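3' terminal uridylyl transferase (Trypanosoma brucei, PDB 5HZD) adds uridines from UTP to the 3'-hydroxyl ends of guide RNAs, ribosomal RNAs and some mRNAs, and takes part in mitochondrial RNA editing. Local coordinates at residues H414-L419 with R428-H433. Numbering follows the deposited sequence.
Sequences HNVISL and RMLGWH
Val-416 packs both methyls against Leu-430 and Trp-432. With CG1 anti to the backbone N (chi1 176°), its two branches are spread along the indole: CG1 lies 3.9 Å from CZ3 of Trp-432, while CG2 stands 4.2 Å from its CE3, the two side chains meeting at about a right angle. Leu-430 joins through one branch, CD1, 3.9 Å from Val-416 CG1; that same methyl sits 3.6 Å above the indole plane, toward its rim, closing a three-way contact. Gly-431, the first residue to leave helical angles (phi 80°), forms a Schellman motif, turning the chain between the two residues that meet Val-416. A water donates to His-414 O (3.0 Å) and accepts from Arg-428 N (3.1 Å). Segment 414-419 carries the first strand of a weakly bonded antiparallel pair, 415-416 with 425-426, and 428-433 follows the second through short helix 427-430, within the Cid1-type poly(A) polymerase family region. Trp-432, its side chain about 11 Å from that of UTP-binding Tyr-337, stacks on Tyr-461, and its NE1 hydrogen-bonds to OD1 of Asn-472 in the proposed nucleotide recognition motif. Direct contact is thus wholly apolar, methyl-to-methyl and methyl-to-ring, with one carbonyl and one N-H joined through a single water.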
loop_
_atom_site.group_PDB
_atom_site.type_symbol
_atom_site.label_atom_id
_atom_site.label_comp_id
_atom_site.label_asym_id
_atom_site.label_seq_id
_atom_site.Cartn_x
_atom_site.Cartn_y
_atom_site.Cartn_z
ATOM N N HIS A 414 17.584 12.207 -20.246
ATOM C CA HIS A 414 18.176 11.066 -20.937
ATOM C C HIS A 414 18.147 9.738 -20.196
ATOM O O HIS A 414 18.343 8.684 -20.824
ATOM C CB HIS A 414 19.608 11.384 -21.357
ATOM C CG HIS A 414 19.675 12.514 -22.325
ATOM N ND1 HIS A 414 19.205 12.402 -23.617
ATOM C CD2 HIS A 414 20.087 13.793 -22.178
ATOM C CE1 HIS A 414 19.360 13.560 -24.238
ATOM N NE2 HIS A 414 19.894 14.420 -23.387
ATOM N N ASN A 415 17.910 9.770 -18.884
ATOM C CA ASN A 415 17.994 8.559 -18.080
ATOM C C ASN A 415 16.666 8.162 -17.451
ATOM O O ASN A 415 15.705 8.914 -17.482
ATOM C CB ASN A 415 19.048 8.733 -16.984
ATOM C CG ASN A 415 20.469 8.806 -17.545
ATOM O OD1 ASN A 415 20.752 8.363 -18.683
ATOM N ND2 ASN A 415 21.384 9.341 -16.737
ATOM N N VAL A 416 16.643 6.972 -16.879
ATOM C CA VAL A 416 15.421 6.408 -16.329
ATOM C C VAL A 416 15.695 6.002 -14.897
ATOM O O VAL A 416 16.720 5.385 -14.609
ATOM C CB VAL A 416 15.060 5.122 -17.101
ATOM C CG1 VAL A 416 13.811 4.432 -16.475
ATOM C CG2 VAL A 416 14.867 5.415 -18.610
ATOM N N ILE A 417 14.775 6.330 -13.998
ATOM C CA ILE A 417 14.845 5.850 -12.604
ATOM C C ILE A 417 14.487 4.374 -12.628
ATOM O O ILE A 417 13.353 4.010 -12.949
ATOM C CB ILE A 417 13.859 6.651 -11.744
ATOM C CG1 ILE A 417 14.249 8.147 -11.744
ATOM C CG2 ILE A 417 13.832 6.127 -10.303
ATOM C CD1 ILE A 417 13.294 9.076 -10.961
ATOM N N SER A 418 15.449 3.500 -12.349
ATOM C CA SER A 418 15.202 2.078 -12.527
ATOM C C SER A 418 15.989 1.256 -11.533
ATOM O O SER A 418 17.184 1.506 -11.305
ATOM C CB SER A 418 15.585 1.631 -13.950
ATOM O OG SER A 418 15.380 0.223 -14.041
ATOM N N LEU A 419 15.299 0.293 -10.918
ATOM C CA LEU A 419 15.949 -0.664 -10.014
ATOM C C LEU A 419 16.235 -1.968 -10.735
ATOM O O LEU A 419 16.692 -2.933 -10.126
ATOM C CB LEU A 419 15.054 -0.939 -8.788
ATOM C CG LEU A 419 14.620 0.297 -8.009
ATOM C CD1 LEU A 419 13.684 -0.170 -6.893
ATOM C CD2 LEU A 419 15.860 0.954 -7.484
ATOM N N ARG A 428 17.199 5.282 -24.062
ATOM C CA ARG A 428 17.474 4.509 -25.267
ATOM C C ARG A 428 17.557 3.009 -24.944
ATOM O O ARG A 428 17.081 2.189 -25.724
ATOM C CB ARG A 428 18.725 5.029 -25.981
ATOM C CG ARG A 428 19.037 4.237 -27.247
ATOM C CD ARG A 428 20.253 4.810 -27.948
ATOM N NE ARG A 428 19.996 6.153 -28.472
ATOM C CZ ARG A 428 19.579 6.407 -29.711
ATOM N NH1 ARG A 428 19.364 5.408 -30.558
ATOM N NH2 ARG A 428 19.370 7.658 -30.098
ATOM N N MET A 429 18.062 2.650 -23.757
ATOM C CA MET A 429 18.146 1.222 -23.402
ATOM C C MET A 429 16.771 0.575 -23.395
ATOM O O MET A 429 16.623 -0.572 -23.807
ATOM C CB MET A 429 18.863 1.011 -22.047
ATOM C CG MET A 429 20.370 1.282 -22.116
ATOM S SD MET A 429 21.034 1.314 -20.448
ATOM C CE MET A 429 20.289 -0.244 -19.983
ATOM N N LEU A 430 15.735 1.313 -22.962
ATOM C CA LEU A 430 14.385 0.749 -22.881
ATOM C C LEU A 430 13.522 1.018 -24.113
ATOM O O LEU A 430 12.380 0.559 -24.178
ATOM C CB LEU A 430 13.666 1.317 -21.649
ATOM C CG LEU A 430 14.397 1.150 -20.309
ATOM C CD1 LEU A 430 13.475 1.532 -19.133
ATOM C CD2 LEU A 430 14.875 -0.276 -20.109
ATOM N N GLY A 431 14.057 1.797 -25.046
ATOM C CA GLY A 431 13.325 2.216 -26.230
ATOM C C GLY A 431 12.396 3.375 -25.879
ATOM O O GLY A 431 11.408 3.609 -26.580
ATOM N N TRP A 432 12.731 4.101 -24.823
ATOM C CA TRP A 432 11.910 5.217 -24.349
ATOM C C TRP A 432 12.503 6.573 -24.772
ATOM O O TRP A 432 12.130 7.627 -24.246
ATOM C CB TRP A 432 11.795 5.155 -22.828
ATOM C CG TRP A 432 10.988 4.004 -22.322
ATOM C CD1 TRP A 432 10.391 3.011 -23.063
ATOM C CD2 TRP A 432 10.685 3.724 -20.957
ATOM N NE1 TRP A 432 9.731 2.139 -22.231
ATOM C CE2 TRP A 432 9.905 2.544 -20.934
ATOM C CE3 TRP A 432 11.022 4.339 -19.748
ATOM C CZ2 TRP A 432 9.439 1.979 -19.743
ATOM C CZ3 TRP A 432 10.547 3.816 -18.580
ATOM C CH2 TRP A 432 9.759 2.631 -18.574
ATOM N N HIS A 433 13.421 6.549 -25.737
ATOM C CA HIS A 433 14.066 7.776 -26.211
ATOM C C HIS A 433 13.258 8.480 -27.307
ATOM O O HIS A 433 13.612 9.586 -27.733
ATOM C CB HIS A 433 15.457 7.460 -26.733
ATOM C CG HIS A 433 15.449 6.498 -27.870
ATOM N ND1 HIS A 433 14.931 5.223 -27.757
ATOM C CD2 HIS A 433 15.866 6.626 -29.152
ATOM C CE1 HIS A 433 15.033 4.607 -28.922
ATOM N NE2 HIS A 433 15.598 5.436 -29.784
HETATM O O HOH W 1 18.735 7.996 -23.726
#